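Local coordinates for protein salmonella typhimurium DB7155 bacteriophage DET7 tailspike (PDB 2V5I) that probably binds and hydrolyses the O-antigen of Salmonella, serving the bacteriophage as its receptor-binding tailspike, at residues N47-D50 with G51-V54; A253-S256 with G257-Y261; K503-R506 with G507-K510. One frame throughout, in Å; residues are numbered along the deposited sequence. Where two conformers were deposited one is given.

Contact 1 (N47-D50 with G51-V54)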
loop_
_atom_site.group_PDB
_atom_site.type_symbol
_atom_site.label_atom_id
_atom_site.label_comp_id
_atom_site.label_asym_id
_atom_site.label_seq_id
_atom_site.Cartn_x
_atom_site.Cartn_y
_atom_site.Cartn_z
ATOM N N ASN A 47 23.295 23.089 31.407
ATOM C CA ASN A 47 22.559 24.308 31.138
ATOM C C ASN A 47 23.384 25.233 30.254
ATOM O O ASN A 47 24.453 25.717 30.679
ATOM C CB ASN A 47 22.225 24.943 32.512
ATOM C CG ASN A 47 21.388 23.972 33.400
ATOM O OD1 ASN A 47 20.173 23.979 33.305
ATOM N ND2 ASN A 47 22.066 23.083 34.206
ATOM N N PHE A 48 22.966 25.403 28.987
ATOM C CA PHE A 48 23.755 26.180 28.004
ATOM C C PHE A 48 23.206 27.594 27.835
ATOM O O PHE A 48 22.052 27.872 28.135
ATOM C CB PHE A 48 23.865 25.433 26.652
ATOM C CG PHE A 48 22.565 25.308 25.898
ATOM C CD1 PHE A 48 21.699 24.251 26.120
ATOM C CD2 PHE A 48 22.173 26.283 24.977
ATOM C CE1 PHE A 48 20.513 24.152 25.431
ATOM C CE2 PHE A 48 20.994 26.184 24.298
ATOM C CZ PHE A 48 20.127 25.133 24.541
ATOM N N THR A 49 24.049 28.491 27.328
ATOM C CA THR A 49 23.607 29.850 26.987
ATOM C C THR A 49 23.358 29.975 25.495
ATOM O O THR A 49 23.947 29.244 24.699
ATOM C CB THR A 49 24.682 30.846 27.383
ATOM O OG1 THR A 49 25.924 30.511 26.778
ATOM C CG2 THR A 49 24.855 30.798 28.901
ATOM N N ASP A 50 22.461 30.874 25.110
ATOM C CA ASP A 50 22.164 31.086 23.690
ATOM C C ASP A 50 23.410 31.417 22.927
ATOM O O ASP A 50 24.124 32.364 23.229
ATOM C CB ASP A 50 21.132 32.209 23.506
ATOM C CG ASP A 50 20.719 32.437 22.051
ATOM O OD1 ASP A 50 20.882 31.610 21.090
ATOM O OD2 ASP A 50 20.159 33.545 21.842
ATOM N N GLY A 51 23.682 30.658 21.885
ATOM C CA GLY A 51 24.852 30.870 21.093
ATOM C C GLY A 51 26.117 30.202 21.542
ATOM O O GLY A 51 27.177 30.416 20.919
ATOM N N GLU A 52 26.047 29.399 22.598
ATOM C CA GLU A 52 27.192 28.682 23.081
ATOM C C GLU A 52 27.690 27.786 21.942
ATOM O O GLU A 52 26.902 27.048 21.362
ATOM C CB GLU A 52 26.835 27.874 24.322
ATOM C CG GLU A 52 27.999 27.070 24.873
ATOM C CD GLU A 52 27.800 26.551 26.286
ATOM O OE1 GLU A 52 26.845 27.005 26.963
ATOM O OE2 GLU A 52 28.633 25.677 26.696
ATOM N N SER A 53 28.968 27.900 21.625
ATOM C CA SER A 53 29.561 27.233 20.452
ATOM C C SER A 53 30.644 26.275 20.888
ATOM O O SER A 53 31.550 26.641 21.684
ATOM C CB SER A 53 30.164 28.241 19.524
ATOM O OG SER A 53 29.134 29.160 19.161
ATOM N N VAL A 54 30.616 25.076 20.318
ATOM C CA VAL A 54 31.531 24.012 20.670
ATOM C C VAL A 54 32.260 23.530 19.408
ATOM O O VAL A 54 31.616 23.196 18.413
ATOM C CB VAL A 54 30.746 22.835 21.318
ATOM C CG1 VAL A 54 31.682 21.719 21.772
ATOM C CG2 VAL A 54 29.929 23.361 22.533
HETATM O O HOH W 1 26.814 26.927 29.618
#
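From the last position of a tight turn, Glu52 folds back along the turn and receives the backbone N-H of Thr49 on its carboxylate. Glu52 CB already touches the other limb, lying 3.2 Å from Thr49 O and close to Thr49 OG1; the side chains of the two residues cross at about a right angle. With CG anti to the backbone N (chi1 179°) and the chain extended beyond it, Glu52 CD comes to 4.1 Å from Phe48 CB. OE1 takes the N-H of Thr49 nearly along its own C-O axis, with Thr49 N 3.2 Å from Glu52 OE1, and also accepts from a water that bridges to Asn47 O; OE2 turns to the hydroxyl of Tyr46. Glutamate suits the place because it is long enough to span the turn and has two acceptors to share out. The backbone here is a type II beta turn from Thr49 to Glu52, the corner at which one coil of the parallel beta-helix bends into strand 52-55, closed by Glu52 N to Thr49 O at 3.0 Å. Gly51 holds the third position with phi 87°, a backbone shape glycine adopts easily. Beyond the corner, Ser53 OG donates to Gly51 O at 2.9 Å. Asp50 directs its carboxylate to the next coil, where OD1 accepts from Ala74 N, while the ring of Phe48 turns inward onto Phe69 and Leu75.

Contact 2 (A253-S256 with G257-Y261)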
loop_
_atom_site.group_PDB
_atom_site.type_symbol
_atom_site.label_atom_id
_atom_site.label_comp_id
_atom_site.label_asym_id
_atom_site.label_seq_id
_atom_site.Cartn_x
_atom_site.Cartn_y
_atom_site.Cartn_z
ATOM N N ALA A 253 1.221 19.285 14.550
ATOM C CA ALA A 253 2.120 20.366 14.080
ATOM C C ALA A 253 1.331 21.658 14.024
ATOM O O ALA A 253 0.219 21.731 13.527
ATOM C CB ALA A 253 2.667 20.040 12.697
ATOM N N GLY A 254 1.942 22.706 14.573
ATOM C CA GLY A 254 1.360 24.070 14.486
ATOM C C GLY A 254 1.298 24.587 13.080
ATOM O O GLY A 254 0.437 25.454 12.797
ATOM N N GLU A 255 2.184 24.100 12.186
ATOM C CA GLU A 255 2.096 24.386 10.754
ATOM C C GLU A 255 1.735 23.077 10.033
ATOM O O GLU A 255 0.601 22.596 10.193
ATOM C CB GLU A 255 3.322 25.143 10.178
ATOM C CG GLU A 255 3.036 25.845 8.830
ATOM C CD GLU A 255 4.330 26.146 7.983
ATOM O OE1 GLU A 255 5.464 25.794 8.413
ATOM O OE2 GLU A 255 4.196 26.668 6.870
ATOM N N SER A 256 2.687 22.437 9.373
ATOM C CA SER A 256 2.440 21.244 8.587
ATOM C C SER A 256 3.291 20.102 9.109
ATOM O O SER A 256 4.352 20.296 9.735
ATOM C CB SER A 256 2.752 21.472 7.131
ATOM O OG SER A 256 1.828 22.448 6.589
ATOM N N GLY A 257 2.862 18.878 8.829
ATOM C CA GLY A 257 3.662 17.723 9.292
ATOM C C GLY A 257 5.061 17.773 8.652
ATOM O O GLY A 257 6.075 17.646 9.319
ATOM N N PHE A 258 5.046 17.811 7.323
ATOM C CA PHE A 258 6.214 17.729 6.520
ATOM C C PHE A 258 6.158 18.774 5.408
ATOM O O PHE A 258 5.147 18.882 4.735
ATOM C CB PHE A 258 6.245 16.331 5.859
ATOM C CG PHE A 258 6.175 15.196 6.862
ATOM C CD1 PHE A 258 7.279 14.772 7.563
ATOM C CD2 PHE A 258 4.923 14.609 7.198
ATOM C CE1 PHE A 258 7.195 13.759 8.524
ATOM C CE2 PHE A 258 4.838 13.563 8.166
ATOM C CZ PHE A 258 5.948 13.181 8.841
ATOM N N LYS A 259 7.246 19.519 5.276
ATOM C CA LYS A 259 7.236 20.726 4.409
ATOM C C LYS A 259 8.496 20.875 3.579
ATOM O O LYS A 259 9.599 20.828 4.122
ATOM C CB LYS A 259 7.037 21.958 5.288
ATOM C CG LYS A 259 7.021 23.343 4.582
ATOM C CD LYS A 259 7.154 24.457 5.598
ATOM C CE LYS A 259 7.149 25.817 4.970
ATOM N NZ LYS A 259 7.114 26.843 6.091
ATOM N N THR A 260 8.282 21.064 2.270
ATOM C CA THR A 260 9.323 21.594 1.410
ATOM C C THR A 260 9.114 23.110 1.278
ATOM O O THR A 260 8.072 23.550 0.806
ATOM C CB THR A 260 9.251 20.913 -0.001
ATOM O OG1 THR A 260 7.961 21.018 -0.562
ATOM C CG2 THR A 260 9.585 19.440 0.100
ATOM N N TYR A 261 10.127 23.878 1.693
ATOM C CA TYR A 261 9.915 25.343 1.681
ATOM C C TYR A 261 9.632 25.847 0.312
ATOM O O TYR A 261 10.165 25.324 -0.707
ATOM C CB TYR A 261 11.158 26.103 2.179
ATOM C CG TYR A 261 11.018 26.665 3.536
ATOM C CD1 TYR A 261 11.108 25.827 4.623
ATOM C CD2 TYR A 261 10.851 28.007 3.731
ATOM C CE1 TYR A 261 11.021 26.307 5.892
ATOM C CE2 TYR A 261 10.751 28.528 5.029
ATOM C CZ TYR A 261 10.838 27.666 6.088
ATOM O OH TYR A 261 10.754 28.103 7.401
#
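In the conformer described here, Glu255 meets Lys259 in a two-pronged salt bridge: Lys259 NZ stands 3.0 Å from both Glu255 OE1 and Glu255 OE2, and each oxygen offers its syn lone pair, the one on the side of its partner oxygen. A second placement of the glutamate was also modelled, so the bridge may not be permanent. Both chains are fully extended with CG anti to the backbone N (chi1 -161° for the glutamate, 179° for the lysine), and they cross at about a right angle. Glutamate and lysine are suited to this span, since both have the length to join a loop to the strand that follows it. Ser228 OG of the preceding coil also bonds to Glu255 OE1 in this conformer.

The remaining contacts are van der Waals. Lys259 CE lies 3.9 Å above the plane of the Tyr261 ring, near its centre, so the end of the lysine passes over the aromatic face. At the bend, Ala253 CB lightly touches Gly257 N at 4.0 Å.

Ser256 OG is bonded to Asp288 N in the next coil, and Phe258 stacks on Phe290. The corner leads from strand 249-251 into strand 258-260 of the parallel beta-helix, which lies between strands 230-233 and 290-291.

Contact 3 (K503-R506 with G507-K510)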
loop_
_atom_site.group_PDB
_atom_site.type_symbol
_atom_site.label_atom_id
_atom_site.label_comp_id
_atom_site.label_asym_id
_atom_site.label_seq_id
_atom_site.Cartn_x
_atom_site.Cartn_y
_atom_site.Cartn_z
ATOM N N LYS A 503 -40.617 -1.125 -22.762
ATOM C CA LYS A 503 -40.626 -2.202 -21.745
ATOM C C LYS A 503 -40.817 -3.572 -22.367
ATOM O O LYS A 503 -41.697 -3.759 -23.209
ATOM C CB LYS A 503 -41.815 -1.985 -20.760
ATOM C CG LYS A 503 -42.010 -0.516 -20.273
ATOM C CD LYS A 503 -43.231 -0.300 -19.346
ATOM C CE LYS A 503 -43.538 1.210 -19.090
ATOM N NZ LYS A 503 -43.907 1.978 -20.352
ATOM N N VAL A 504 -40.029 -4.526 -21.913
ATOM C CA VAL A 504 -40.063 -5.902 -22.383
ATOM C C VAL A 504 -40.424 -6.829 -21.186
ATOM O O VAL A 504 -39.735 -6.860 -20.178
ATOM C CB VAL A 504 -38.674 -6.306 -22.956
ATOM C CG1 VAL A 504 -38.656 -7.758 -23.363
ATOM C CG2 VAL A 504 -38.287 -5.415 -24.171
ATOM N N ASN A 505 -41.522 -7.582 -21.366
ATOM C CA ASN A 505 -42.022 -8.629 -20.451
ATOM C C ASN A 505 -42.688 -8.097 -19.153
ATOM O O ASN A 505 -42.804 -8.828 -18.191
ATOM C CB ASN A 505 -40.961 -9.669 -20.089
ATOM C CG ASN A 505 -41.587 -10.950 -19.578
ATOM O OD1 ASN A 505 -42.592 -11.409 -20.166
ATOM N ND2 ASN A 505 -40.988 -11.566 -18.535
ATOM N N ARG A 506 -43.121 -6.846 -19.134
ATOM C CA ARG A 506 -43.846 -6.370 -17.943
ATOM C C ARG A 506 -45.134 -7.204 -17.790
ATOM O O ARG A 506 -45.797 -7.564 -18.790
ATOM C CB ARG A 506 -44.230 -4.913 -18.093
ATOM C CG ARG A 506 -44.647 -4.280 -16.749
ATOM C CD ARG A 506 -45.211 -2.875 -16.843
ATOM N NE ARG A 506 -46.251 -2.856 -17.833
ATOM C CZ ARG A 506 -47.499 -3.253 -17.604
ATOM N NH1 ARG A 506 -47.907 -3.544 -16.374
ATOM N NH2 ARG A 506 -48.358 -3.263 -18.594
ATOM N N GLY A 507 -45.387 -7.611 -16.550
ATOM C CA GLY A 507 -46.558 -8.462 -16.207
ATOM C C GLY A 507 -46.396 -9.923 -16.626
ATOM O O GLY A 507 -47.322 -10.745 -16.527
ATOM N N ASP A 508 -45.208 -10.268 -17.123
ATOM C CA ASP A 508 -44.912 -11.571 -17.713
ATOM C C ASP A 508 -45.808 -11.910 -18.912
ATOM O O ASP A 508 -46.036 -13.074 -19.252
ATOM C CB ASP A 508 -44.937 -12.728 -16.683
ATOM C CG ASP A 508 -44.052 -13.898 -17.098
ATOM O OD1 ASP A 508 -42.887 -13.720 -17.540
ATOM O OD2 ASP A 508 -44.519 -15.063 -17.023
ATOM N N TYR A 509 -46.248 -10.856 -19.620
ATOM C CA TYR A 509 -47.035 -11.047 -20.838
ATOM C C TYR A 509 -46.175 -11.363 -22.074
ATOM O O TYR A 509 -46.724 -11.652 -23.151
ATOM C CB TYR A 509 -47.932 -9.801 -21.088
ATOM C CG TYR A 509 -48.930 -9.538 -19.973
ATOM C CD1 TYR A 509 -49.904 -10.493 -19.675
ATOM C CD2 TYR A 509 -48.972 -8.329 -19.300
ATOM C CE1 TYR A 509 -50.812 -10.249 -18.670
ATOM C CE2 TYR A 509 -49.849 -8.089 -18.302
ATOM C CZ TYR A 509 -50.800 -9.031 -18.011
ATOM O OH TYR A 509 -51.695 -8.758 -16.991
ATOM N N LYS A 510 -44.832 -11.263 -21.961
ATOM C CA LYS A 510 -43.916 -11.603 -23.062
ATOM C C LYS A 510 -44.065 -10.720 -24.295
ATOM O O LYS A 510 -43.802 -11.115 -25.430
ATOM C CB LYS A 510 -43.970 -13.093 -23.417
ATOM C CG LYS A 510 -43.695 -14.012 -22.211
ATOM C CD LYS A 510 -44.483 -15.248 -22.235
ATOM C CE LYS A 510 -44.407 -15.986 -20.887
ATOM N NZ LYS A 510 -45.634 -15.763 -20.015
#
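Asn505 grips the tight loop that follows it with both ends of its amide. Asn505 OD1 accepts from Lys510 N at 2.9 Å, with the donor in the carbonyl plane, while Asn505 ND2 gives a hydrogen to Asp508 OD1 at 3.0 Å, using that oxygen's anti lone pair. The asparagine and aspartate run alongside each other in the same direction, with their flat groups turned 70° apart. Asparagine fits because one short side chain supplies both a donor and an acceptor, and it tolerates the positive phi here (74°). Its backbone takes part too: Asp508 N reaches Asn505 O at 3.0 Å, from well above the carbonyl plane.

Beside these bonds, Tyr509 N makes a long, weak bond to Arg506 O, and Gly507 O sits 3.8 Å above the Tyr509 ring, over its centre. Gly507, with phi 75° and no side chain, leaves room for that ring. Lys510 curls back, its chain kinked twice, and places NZ 2.8 Å from Asp508 O, nearly in line with the carbonyl; the same NZ forms a salt bridge to Asp508 OD2 from above the carboxylate plane.

Further out, Asn477 bonds to Asn505 O through ND2 and to Gly507 N through OD1, and Asn505 ND2 also bonds to Ala485 O. Asp508 OD1 is bonded to Ser484 and to Ser493 of the second subunit. Arg506 pairs with Glu513 and, through NH2, with Glu524 O of the second subunit. The loop joins strands 501-504 and 512-515, the last two of the five-stranded antiparallel sheet, where it packs against another chain of the trimer.

From the N terminus the three contacts come in series, each closing a short loop before the next opens; none nests within or crosses another. Contact 1 turns the chain into strand 52-55, at one end of the run of parallel strands that forms a face of the beta-helix. Contact 2 leads into strand 258-260 of that same run, near its middle; the nearest atoms of the two are about 17 Å apart. Contact 3 belongs to the antiparallel sheet further along the chain, its centre about 63 Å from that of contact 2 and about 90 Å from that of contact 1. It alone of the three meets another subunit, at a hairpin on the interface.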